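Local coordinates for protein putative glutathione S-transferase (Sinorhizobium meliloti, PDB 4MDC) that probably catalyses the transfer of glutathione to electrophilic substrates, working as a homodimer of the glutathione S-transferase fold, at residues B[45-50]-B[95-100]; B[105-110]-B[189-194]; B[131-136]-B[200-205]; B[172-177]-B[215-220]. One frame throughout, in Å; residues are numbered along the deposited sequence. Where two conformers were deposited one is given.

Contact 1 of 4, residues B[45-50]-B[95-100]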
# COMPACT_ATOMS: atom_id res chain seq x y z
N TYR B 45 16.00 -12.93 -10.41
CA TYR B 45 15.36 -14.14 -10.97
C TYR B 45 15.71 -14.36 -12.47
O TYR B 45 15.18 -15.25 -13.09
CB TYR B 45 13.83 -14.09 -10.76
CG TYR B 45 13.35 -14.32 -9.35
CD1 TYR B 45 14.19 -14.82 -8.37
CD2 TYR B 45 12.01 -14.07 -9.01
CE1 TYR B 45 13.73 -15.03 -7.09
CE2 TYR B 45 11.55 -14.30 -7.74
CZ TYR B 45 12.40 -14.76 -6.77
OH TYR B 45 11.96 -15.08 -5.50
N GLY B 46 16.57 -13.53 -13.03
CA GLY B 46 17.09 -13.80 -14.39
C GLY B 46 16.13 -13.46 -15.52
O GLY B 46 16.32 -13.91 -16.65
N TYR B 47 15.14 -12.63 -15.25
CA TYR B 47 14.26 -12.15 -16.30
C TYR B 47 15.00 -11.11 -17.15
O TYR B 47 15.84 -10.36 -16.62
CB TYR B 47 13.02 -11.43 -15.75
CG TYR B 47 11.95 -12.32 -15.19
CD1 TYR B 47 12.15 -12.92 -13.98
CD2 TYR B 47 10.77 -12.51 -15.86
CE1 TYR B 47 11.15 -13.74 -13.42
CE2 TYR B 47 9.76 -13.34 -15.30
CZ TYR B 47 9.97 -13.91 -14.10
OH TYR B 47 8.93 -14.75 -13.59
N GLN B 48 14.60 -11.03 -18.41
CA GLN B 48 14.99 -9.91 -19.29
C GLN B 48 13.75 -9.12 -19.51
O GLN B 48 12.71 -9.71 -19.81
CB GLN B 48 15.51 -10.42 -20.63
CG GLN B 48 16.81 -11.17 -20.45
CD GLN B 48 17.60 -11.26 -21.73
OE1 GLN B 48 17.03 -11.49 -22.81
NE2 GLN B 48 18.90 -11.02 -21.63
N THR B 49 13.85 -7.81 -19.39
CA THR B 49 12.68 -6.95 -19.43
C THR B 49 12.93 -5.73 -20.30
O THR B 49 14.01 -5.17 -20.27
CB THR B 49 12.36 -6.47 -17.98
OG1 THR B 49 12.34 -7.60 -17.11
CG2 THR B 49 11.03 -5.80 -17.92
N GLU B 50 11.92 -5.30 -21.04
CA GLU B 50 11.99 -4.01 -21.75
C GLU B 50 11.58 -2.90 -20.79
O GLU B 50 10.51 -2.96 -20.23
CB GLU B 50 11.07 -4.08 -22.94
CG GLU B 50 11.19 -2.93 -23.92
CD GLU B 50 10.73 -3.28 -25.35
OE1 GLU B 50 10.72 -4.50 -25.79
OE2 GLU B 50 10.40 -2.29 -26.05
N GLU B 95 4.58 -16.10 -7.42
CA GLU B 95 3.62 -17.16 -7.83
C GLU B 95 3.95 -17.85 -9.16
O GLU B 95 3.64 -19.01 -9.34
CB GLU B 95 2.20 -16.58 -7.91
CG GLU B 95 1.69 -16.16 -6.55
CD GLU B 95 0.42 -15.32 -6.59
OE1 GLU B 95 -0.28 -15.31 -7.62
OE2 GLU B 95 0.17 -14.61 -5.61
N THR B 96 4.60 -17.12 -10.07
CA THR B 96 4.79 -17.58 -11.44
C THR B 96 6.23 -17.80 -11.84
O THR B 96 6.46 -18.28 -12.95
CB THR B 96 4.24 -16.57 -12.45
OG1 THR B 96 4.89 -15.30 -12.32
CG2 THR B 96 2.71 -16.40 -12.26
N SER B 97 7.19 -17.46 -10.99
CA SER B 97 8.60 -17.49 -11.46
C SER B 97 9.16 -18.91 -11.57
O SER B 97 10.09 -19.14 -12.31
CB SER B 97 9.54 -16.59 -10.63
OG SER B 97 9.31 -15.23 -10.88
N GLY B 98 8.56 -19.88 -10.88
CA GLY B 98 8.89 -21.30 -11.05
C GLY B 98 10.36 -21.63 -11.02
O GLY B 98 11.00 -21.35 -10.03
N ILE B 99 10.91 -22.17 -12.11
CA ILE B 99 12.31 -22.55 -12.17
C ILE B 99 13.29 -21.36 -12.00
O ILE B 99 14.40 -21.55 -11.53
CB ILE B 99 12.68 -23.32 -13.46
CG1 ILE B 99 12.45 -22.51 -14.72
CG2 ILE B 99 11.92 -24.63 -13.52
CD1 ILE B 99 12.73 -23.29 -15.99
N MSE B 100 12.84 -20.16 -12.31
CA MSE B 100 13.68 -18.95 -12.22
C MSE B 100 13.92 -18.51 -10.76
O MSE B 100 14.88 -17.79 -10.50
CB MSE B 100 13.07 -17.79 -12.98
CG MSE B 100 12.83 -17.98 -14.47
SE MSE B 100 14.30 -18.89 -15.39
CE MSE B 100 15.54 -17.38 -15.56
O HOH W 1 6.19 -14.54 -14.47
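The backbones come closest where Tyr45 meets Met100, their CA atoms 5.2 Å apart, just past the ends of two helices of the thioredoxin-like N-terminal domain. Helix 33-44 is closed by a Schellman motif in which Gly46 has positive phi (78°), while helix 86-96 is left through Gly98, again at positive phi. Met100, present as selenomethionine, folds back on itself through chi2 and chi3 (-42° and -79°). This hooks its CE against the carbonyl of Tyr45, with CE to Tyr45 O at 3.3 Å, and Gly46 O lies 3.7 Å from the same CE.

The Tyr45 ring extends past Ser97, its CD2 lying 3.5 Å from Ser97 OG, and its hydroxyl hydrogen-bonds the backbone N of Leu106. A phenylalanine at Tyr45 would keep most of the ring packing but would probably leave the Leu106 amide without its mate, and the loop between helices 86-96 and 111-145 less firmly tied to the end of helix 33-44.

Tyr47, two residues on, reaches the same serine with its hydroxyl. Ser97 OG lies near the plane of the Tyr47 ring, at its edge, and is also hydrogen-bonded to Leu93 O, one helical turn back. Tyr47 OH stands 2.8 Å from Ser97 OG. One water extends the polar chain, lying 2.9 Å from Tyr47 OH and donating to Thr96 OG1 at 2.6 Å.

Contact 2 of 4, residues B[105-110]-B[189-194]; sequences RLLAED and ISYGDL
Leu106 lies across the start of helix 191-205, and its carbonyl accepts from the first helical amide: Tyr191 N to Leu106 O is 2.9 Å, with an N-H...O angle of 154°. The same oxygen sits over one face of the Tyr191 ring, so backbone and side chain of Tyr191 both close on this residue. Leu106 CB is 3.6 Å from Tyr191 CD1, the two side chains meeting at about a right angle. With CG opposite the carbonyl carbon (chi1 -66°), the leucine sends its branches to different partners: CD1 reaches Leu194 CD1 at 3.8 Å, and CD2 runs alongside Ile189, 4.0 Å from its CG2.

The Tyr191 ring also packs on Ile41 of helix 33-44 and Ile117 of helix 111-145, and its hydroxyl bonds Ser90 O. Cutting Tyr191 back to an alanine is likely to open a gap beside Leu106 and leave Ser90 O without this donor.

Ser190 and Asp193 form the N-capping box characteristic of this helix in glutathione S-transferases. Ser190 OG, turned between its own N and carbonyl carbon (chi1 74°), takes a weak bond from Gly192 N. In return Ser190 N donates to Asp193 OD2 at 2.9 Å, meeting the carboxylate on its anti side. Ile189 CD1 and Leu194 CD2, 4.3 Å apart, bracket the box as a hydrophobic staple.

One water bridges Arg105 O and Ile189 O, 2.8 Å from each; a second bonds Ile189 O and only weakly Arg105 O. The first turn is thus capped partly by Ser190 and Asp193 and partly by the loop through Leu106 O.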
# COMPACT_ATOMS: atom_id res chain seq x y z
N ARG B 105 14.79 -18.17 -3.55
CA ARG B 105 13.49 -17.57 -3.33
C ARG B 105 13.56 -16.34 -2.39
O ARG B 105 14.06 -16.45 -1.29
CB ARG B 105 12.53 -18.61 -2.77
CG ARG B 105 11.06 -18.17 -2.79
CD ARG B 105 10.11 -19.16 -2.13
NE ARG B 105 8.70 -18.76 -2.30
CZ ARG B 105 7.64 -19.45 -1.88
NH1 ARG B 105 7.79 -20.63 -1.25
NH2 ARG B 105 6.42 -18.97 -2.12
N LEU B 106 12.96 -15.24 -2.79
CA LEU B 106 13.00 -13.99 -2.05
C LEU B 106 11.79 -13.74 -1.09
O LEU B 106 11.80 -12.79 -0.31
CB LEU B 106 13.10 -12.85 -3.03
CG LEU B 106 14.42 -12.84 -3.80
CD1 LEU B 106 14.25 -11.97 -5.01
CD2 LEU B 106 15.54 -12.37 -2.88
N LEU B 107 10.73 -14.57 -1.23
CA LEU B 107 9.57 -14.59 -0.33
C LEU B 107 9.35 -15.99 0.26
O LEU B 107 8.98 -16.92 -0.45
CB LEU B 107 8.28 -14.30 -1.09
CG LEU B 107 7.02 -14.00 -0.25
CD1 LEU B 107 7.18 -12.80 0.68
CD2 LEU B 107 5.84 -13.76 -1.18
N ALA B 108 9.51 -16.12 1.57
CA ALA B 108 9.41 -17.41 2.22
C ALA B 108 8.11 -18.25 2.04
O ALA B 108 7.14 -17.82 1.41
CB ALA B 108 9.69 -17.18 3.68
N GLU B 109 8.13 -19.48 2.54
CA GLU B 109 6.95 -20.35 2.55
C GLU B 109 6.09 -20.14 3.83
O GLU B 109 4.88 -20.04 3.75
CB GLU B 109 7.42 -21.79 2.42
CG GLU B 109 6.31 -22.83 2.34
CD GLU B 109 5.65 -22.94 0.99
OE1 GLU B 109 6.04 -22.19 0.05
OE2 GLU B 109 4.72 -23.75 0.87
N ASP B 110 6.75 -20.02 4.98
CA ASP B 110 6.07 -19.88 6.26
C ASP B 110 5.24 -18.58 6.35
O ASP B 110 5.78 -17.51 6.07
CB ASP B 110 7.11 -19.88 7.37
CG ASP B 110 6.51 -19.67 8.71
OD1 ASP B 110 5.97 -20.63 9.28
OD2 ASP B 110 6.48 -18.51 9.19
N ILE B 189 18.28 -13.26 2.61
CA ILE B 189 17.89 -12.12 1.80
C ILE B 189 16.42 -12.31 1.34
O ILE B 189 15.94 -13.45 1.06
CB ILE B 189 18.81 -11.91 0.59
CG1 ILE B 189 18.53 -10.53 -0.05
CG2 ILE B 189 18.71 -13.02 -0.46
CD1 ILE B 189 19.47 -10.16 -1.19
N SER B 190 15.68 -11.23 1.33
CA SER B 190 14.29 -11.26 0.92
C SER B 190 13.88 -9.98 0.19
O SER B 190 14.64 -9.04 0.10
CB SER B 190 13.43 -11.41 2.19
OG SER B 190 13.38 -10.19 2.95
N TYR B 191 12.61 -9.96 -0.24
CA TYR B 191 12.04 -8.70 -0.72
C TYR B 191 12.26 -7.52 0.22
O TYR B 191 12.28 -6.36 -0.22
CB TYR B 191 10.51 -8.90 -0.93
CG TYR B 191 10.05 -9.69 -2.13
CD1 TYR B 191 10.87 -10.07 -3.15
CD2 TYR B 191 8.70 -10.15 -2.19
CE1 TYR B 191 10.39 -10.81 -4.21
CE2 TYR B 191 8.22 -10.87 -3.25
CZ TYR B 191 9.09 -11.19 -4.31
OH TYR B 191 8.61 -11.93 -5.39
N GLY B 192 12.23 -7.75 1.55
CA GLY B 192 12.46 -6.68 2.52
C GLY B 192 13.77 -5.92 2.27
O GLY B 192 13.81 -4.69 2.30
N ASP B 193 14.85 -6.66 2.09
CA ASP B 193 16.19 -6.09 1.75
C ASP B 193 16.15 -5.34 0.43
O ASP B 193 16.68 -4.20 0.28
CB ASP B 193 17.25 -7.19 1.67
CG ASP B 193 17.40 -7.96 2.94
OD1 ASP B 193 18.09 -7.49 3.87
OD2 ASP B 193 16.74 -9.05 3.01
N LEU B 194 15.50 -5.93 -0.58
CA LEU B 194 15.42 -5.31 -1.90
C LEU B 194 14.63 -4.03 -1.86
O LEU B 194 14.94 -3.01 -2.51
CB LEU B 194 14.89 -6.24 -2.98
CG LEU B 194 15.62 -7.55 -3.19
CD1 LEU B 194 15.04 -8.32 -4.36
CD2 LEU B 194 17.10 -7.36 -3.36
O HOH W 2 13.61 -14.96 1.78
O HOH W 3 16.58 -15.72 -0.36

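Contact 3 of 4, residues B[131-136]-B[200-205]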
# COMPACT_ATOMS: atom_id res chain seq x y z
N ASP B 131 6.73 9.57 3.86
CA ASP B 131 7.35 10.45 4.86
C ASP B 131 8.50 11.22 4.24
O ASP B 131 8.79 12.33 4.61
CB ASP B 131 8.00 9.65 6.00
CG ASP B 131 6.99 9.06 6.97
OD1 ASP B 131 5.81 9.42 6.87
OD2 ASP B 131 7.43 8.22 7.79
N VAL B 132 9.16 10.60 3.28
CA VAL B 132 10.42 11.14 2.73
C VAL B 132 10.49 11.16 1.19
O VAL B 132 10.59 12.23 0.56
CB VAL B 132 11.63 10.32 3.21
CG1 VAL B 132 12.94 10.88 2.59
CG2 VAL B 132 11.76 10.33 4.72
N THR B 133 10.46 9.99 0.56
CA THR B 133 11.02 9.87 -0.76
C THR B 133 10.16 10.51 -1.82
O THR B 133 10.65 11.25 -2.70
CB THR B 133 11.30 8.39 -1.09
OG1 THR B 133 11.89 7.73 0.05
CG2 THR B 133 12.30 8.30 -2.21
N ARG B 134 8.87 10.24 -1.81
CA ARG B 134 7.98 10.84 -2.82
C ARG B 134 7.97 12.40 -2.82
O ARG B 134 8.24 13.03 -3.88
CB ARG B 134 6.55 10.28 -2.69
CG ARG B 134 5.56 10.97 -3.60
CD ARG B 134 4.22 10.26 -3.69
NE ARG B 134 3.47 10.23 -2.42
CZ ARG B 134 3.20 9.14 -1.67
NH1 ARG B 134 2.49 9.31 -0.56
NH2 ARG B 134 3.64 7.92 -1.96
N PRO B 135 7.76 13.03 -1.66
CA PRO B 135 7.83 14.50 -1.70
C PRO B 135 9.21 15.09 -2.06
O PRO B 135 9.31 16.12 -2.74
CB PRO B 135 7.42 14.93 -0.28
CG PRO B 135 7.43 13.69 0.57
CD PRO B 135 7.29 12.50 -0.35
N LEU B 136 10.28 14.43 -1.65
CA LEU B 136 11.62 14.92 -1.91
C LEU B 136 11.95 14.81 -3.39
O LEU B 136 12.48 15.77 -4.01
CB LEU B 136 12.61 14.12 -1.10
CG LEU B 136 14.01 14.70 -1.05
CD1 LEU B 136 14.57 14.48 0.32
CD2 LEU B 136 14.87 14.01 -2.11
N ILE B 200 16.67 3.37 -0.48
CA ILE B 200 17.94 4.02 -0.13
C ILE B 200 18.71 4.46 -1.38
O ILE B 200 19.34 5.53 -1.34
CB ILE B 200 18.86 3.05 0.67
CG1 ILE B 200 18.29 2.86 2.06
CG2 ILE B 200 20.29 3.52 0.72
CD1 ILE B 200 17.96 4.06 2.83
N SER B 201 18.68 3.66 -2.44
CA SER B 201 19.45 3.98 -3.65
C SER B 201 18.99 5.27 -4.29
O SER B 201 19.80 6.06 -4.87
CB SER B 201 19.45 2.83 -4.66
OG SER B 201 18.21 2.70 -5.34
N VAL B 202 17.69 5.56 -4.20
CA VAL B 202 17.14 6.82 -4.75
C VAL B 202 17.64 8.03 -3.93
O VAL B 202 18.09 9.05 -4.50
CB VAL B 202 15.60 6.76 -4.80
CG1 VAL B 202 14.97 8.09 -5.12
CG2 VAL B 202 15.15 5.71 -5.83
N LEU B 203 17.48 7.92 -2.61
CA LEU B 203 17.93 8.96 -1.72
C LEU B 203 19.44 9.16 -1.87
O LEU B 203 19.91 10.30 -1.81
CB LEU B 203 17.54 8.66 -0.28
CG LEU B 203 16.01 8.70 -0.13
CD1 LEU B 203 15.59 8.16 1.24
CD2 LEU B 203 15.48 10.09 -0.32
N ASP B 204 20.19 8.06 -2.02
CA ASP B 204 21.65 8.15 -2.11
C ASP B 204 22.06 8.77 -3.40
O ASP B 204 23.00 9.61 -3.41
CB ASP B 204 22.29 6.78 -1.93
CG ASP B 204 23.80 6.86 -1.60
OD1 ASP B 204 24.19 7.68 -0.74
OD2 ASP B 204 24.53 6.11 -2.28
N TYR B 205 21.38 8.48 -4.50
CA TYR B 205 21.63 9.16 -5.80
C TYR B 205 21.58 10.68 -5.60
O TYR B 205 22.43 11.47 -6.11
CB TYR B 205 20.55 8.80 -6.80
CG TYR B 205 20.79 9.31 -8.20
CD1 TYR B 205 20.54 10.63 -8.54
CD2 TYR B 205 21.24 8.43 -9.19
CE1 TYR B 205 20.74 11.06 -9.87
CE2 TYR B 205 21.48 8.86 -10.50
CZ TYR B 205 21.25 10.18 -10.81
OH TYR B 205 21.45 10.60 -12.10
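Thr133 and Leu203 mark the closest backbone approach of the two helical segments, CA to CA 7.0 Å. The axes of 131-136 and 200-205 pass 10.6 Å apart and cross at 52°, a spacing wide enough for side chains to fill. Segment 131-136 is itself irregular: a wider pi-type turn spans 131-133, and the helix kinks at Pro135, whose N makes no bond to the preceding turn.

Leu203 is the chief filler. Both its methyls lie against Val132 and Thr133: CD2 is 3.9 Å from Val132 CG1, and CD1 is 3.9 Å from Thr133 OG1, a van der Waals contact. Val132 presents that methyl because CG1 stands opposite the backbone N (chi1 178°).

The helices 111-145 and 191-205 joined here belong to the all-helical C-terminal domain of the glutathione S-transferase fold, and helix 33-44 of the thioredoxin-like domain leans on the same spot. Thr133 and Val202 both touch Pro33, at the start of that helix, and Ser201 OG is hydrogen-bonded to Arg36 NH1. Toward Val202 the threonine uses its methyl, Thr133 CG2 lying 4.0 Å from Val202 CG1.

Contact 4 of 4, residues B[172-177]-B[215-220]; sequences KYLSWL and PTAKEW
Ser175, Leu174 and Ala217 bury the most surface where helix 167-180 crosses helix 215-225. The segment axes come within 7.7 Å at 65°, a near approach permitted by the small Ser175 and Ala217, whose CA atoms are 4.4 Å apart, while Leu174 fills the side toward Trp220.

Ser175 fits against the first turn of the second helix. Its OG stands opposite its own carbonyl carbon, hydrogen-bonded to Met171 O in the preceding turn. It also takes a weak bond from Ala217 N at 3.3 Å, bent to 134°, so an amide of the initial turn, which has no helical acceptor before it, gains a partner. The CB of Ala217 lies 3.4 Å from the same OG, and Thr216 packs alongside, CG2 to Ser175 O being 3.3 Å.

Leu174 works on the neighbouring side of Ala217. Its CD2 is 3.9 Å from Ala217 CB, while CD1 sits over one face of the Trp220 indole. That CD1 is 4.0 Å from the centroid of the six-membered ring of Trp220 and 14° off the ring normal, a CH-pi contact.

The indole is fixed at its polar end by a hydrogen bond from NE1 to Asp193 OD1, and it rests on Ala196 and Ala197 of helix 191-205. Leu174 also touches Phe124 of helix 111-145 and Ile200 of helix 191-205, so the crossing of helices 167-180 and 215-225 closes on these two helices of the C-terminal domain.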
# COMPACT_ATOMS: atom_id res chain seq x y z
N LYS B 172 17.66 5.18 11.08
CA LYS B 172 17.88 4.59 12.37
C LYS B 172 17.12 3.24 12.52
O LYS B 172 17.64 2.30 13.12
CB LYS B 172 17.54 5.53 13.50
CG LYS B 172 18.59 6.64 13.64
CD LYS B 172 19.78 6.10 14.44
CE LYS B 172 20.97 7.02 14.36
NZ LYS B 172 22.12 6.49 15.12
N TYR B 173 15.96 3.16 11.91
CA TYR B 173 15.18 1.90 11.96
C TYR B 173 15.92 0.86 11.15
O TYR B 173 16.10 -0.28 11.56
CB TYR B 173 13.77 2.10 11.43
CG TYR B 173 12.88 0.85 11.60
CD1 TYR B 173 12.80 0.22 12.82
CD2 TYR B 173 12.16 0.34 10.55
CE1 TYR B 173 11.95 -0.90 13.00
CE2 TYR B 173 11.32 -0.75 10.73
CZ TYR B 173 11.23 -1.37 11.93
OH TYR B 173 10.42 -2.49 12.02
N LEU B 174 16.37 1.28 9.98
CA LEU B 174 17.18 0.40 9.13
C LEU B 174 18.48 -0.09 9.81
O LEU B 174 18.83 -1.24 9.70
CB LEU B 174 17.54 1.13 7.83
CG LEU B 174 18.41 0.43 6.83
CD1 LEU B 174 17.78 -0.85 6.33
CD2 LEU B 174 18.69 1.33 5.67
N SER B 175 19.21 0.84 10.43
CA SER B 175 20.39 0.47 11.24
C SER B 175 20.02 -0.55 12.31
O SER B 175 20.78 -1.49 12.57
CB SER B 175 21.03 1.68 11.87
OG SER B 175 21.70 2.46 10.86
N TRP B 176 18.89 -0.33 12.95
CA TRP B 176 18.47 -1.25 14.02
C TRP B 176 18.21 -2.65 13.45
O TRP B 176 18.68 -3.67 14.04
CB TRP B 176 17.27 -0.75 14.78
CG TRP B 176 16.85 -1.74 15.84
CD1 TRP B 176 17.47 -2.00 17.05
CD2 TRP B 176 15.74 -2.66 15.77
NE1 TRP B 176 16.81 -3.01 17.70
CE2 TRP B 176 15.77 -3.44 16.94
CE3 TRP B 176 14.76 -2.91 14.84
CZ2 TRP B 176 14.81 -4.44 17.21
CZ3 TRP B 176 13.79 -3.91 15.11
CH2 TRP B 176 13.82 -4.65 16.29
N LEU B 177 17.46 -2.71 12.36
CA LEU B 177 17.15 -3.98 11.70
C LEU B 177 18.43 -4.67 11.26
O LEU B 177 18.64 -5.85 11.52
CB LEU B 177 16.22 -3.78 10.51
CG LEU B 177 14.79 -3.31 10.79
CD1 LEU B 177 14.13 -2.80 9.53
CD2 LEU B 177 13.96 -4.46 11.39
N PRO B 215 26.31 4.13 10.30
CA PRO B 215 27.29 3.07 9.96
C PRO B 215 26.79 1.63 9.81
O PRO B 215 27.34 0.83 9.03
CB PRO B 215 28.32 3.19 11.12
CG PRO B 215 27.59 3.82 12.23
CD PRO B 215 26.61 4.75 11.59
N THR B 216 25.83 1.23 10.64
CA THR B 216 25.33 -0.15 10.60
C THR B 216 24.54 -0.36 9.31
O THR B 216 24.66 -1.38 8.63
CB THR B 216 24.52 -0.44 11.89
OG1 THR B 216 25.37 -0.13 13.00
CG2 THR B 216 24.01 -1.87 11.97
N ALA B 217 23.73 0.64 8.95
CA ALA B 217 23.00 0.57 7.71
C ALA B 217 23.96 0.61 6.52
O ALA B 217 23.73 -0.07 5.52
CB ALA B 217 22.05 1.73 7.59
N LYS B 218 25.05 1.33 6.69
CA LYS B 218 26.08 1.40 5.63
C LYS B 218 26.68 0.04 5.28
O LYS B 218 26.82 -0.32 4.10
CB LYS B 218 27.19 2.37 6.03
CG LYS B 218 28.21 2.59 4.92
CD LYS B 218 29.29 3.59 5.29
CE LYS B 218 30.26 3.77 4.13
NZ LYS B 218 31.35 4.72 4.48
N GLU B 219 26.95 -0.78 6.30
CA GLU B 219 27.52 -2.10 6.09
C GLU B 219 26.52 -2.97 5.33
O GLU B 219 26.88 -3.70 4.39
CB GLU B 219 27.93 -2.73 7.43
CG GLU B 219 28.53 -4.15 7.31
CD GLU B 219 27.50 -5.28 7.08
OE1 GLU B 219 26.35 -5.20 7.60
OE2 GLU B 219 27.83 -6.30 6.38
N TRP B 220 25.25 -2.93 5.75
CA TRP B 220 24.19 -3.67 5.07
C TRP B 220 24.00 -3.22 3.61
O TRP B 220 23.88 -4.07 2.67
CB TRP B 220 22.88 -3.61 5.92
CG TRP B 220 21.68 -4.01 5.14
CD1 TRP B 220 21.10 -5.25 5.05
CD2 TRP B 220 20.91 -3.15 4.29
NE1 TRP B 220 20.07 -5.23 4.17
CE2 TRP B 220 19.91 -3.94 3.70
CE3 TRP B 220 20.95 -1.79 3.99
CZ2 TRP B 220 18.97 -3.41 2.83
CZ3 TRP B 220 20.05 -1.26 3.15
CH2 TRP B 220 19.09 -2.06 2.52

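Contacts 2, 3 and 4 are buried, whereas contact 1 is only partly so and lies within the N-terminal domain. Helix 191-205 is the shared element: contact 2 uses its start, contact 3 its end, on opposite sides of the chain's centre, and contact 4 packs beside it. Their chemistry follows position. Helix ends in contacts 1 and 2 bring hydroxyls, backbone groups and waters; contact 3, whose centre is about 9 Å from that of the chain, makes no cross-segment hydrogen bond, and contact 4 adds one weak bond to apolar packing. Contact 1 touches contact 2 through Tyr45 OH, contact 2 joins contact 4 at Asp193, and Ile200 meets Leu174 between contacts 3 and 4.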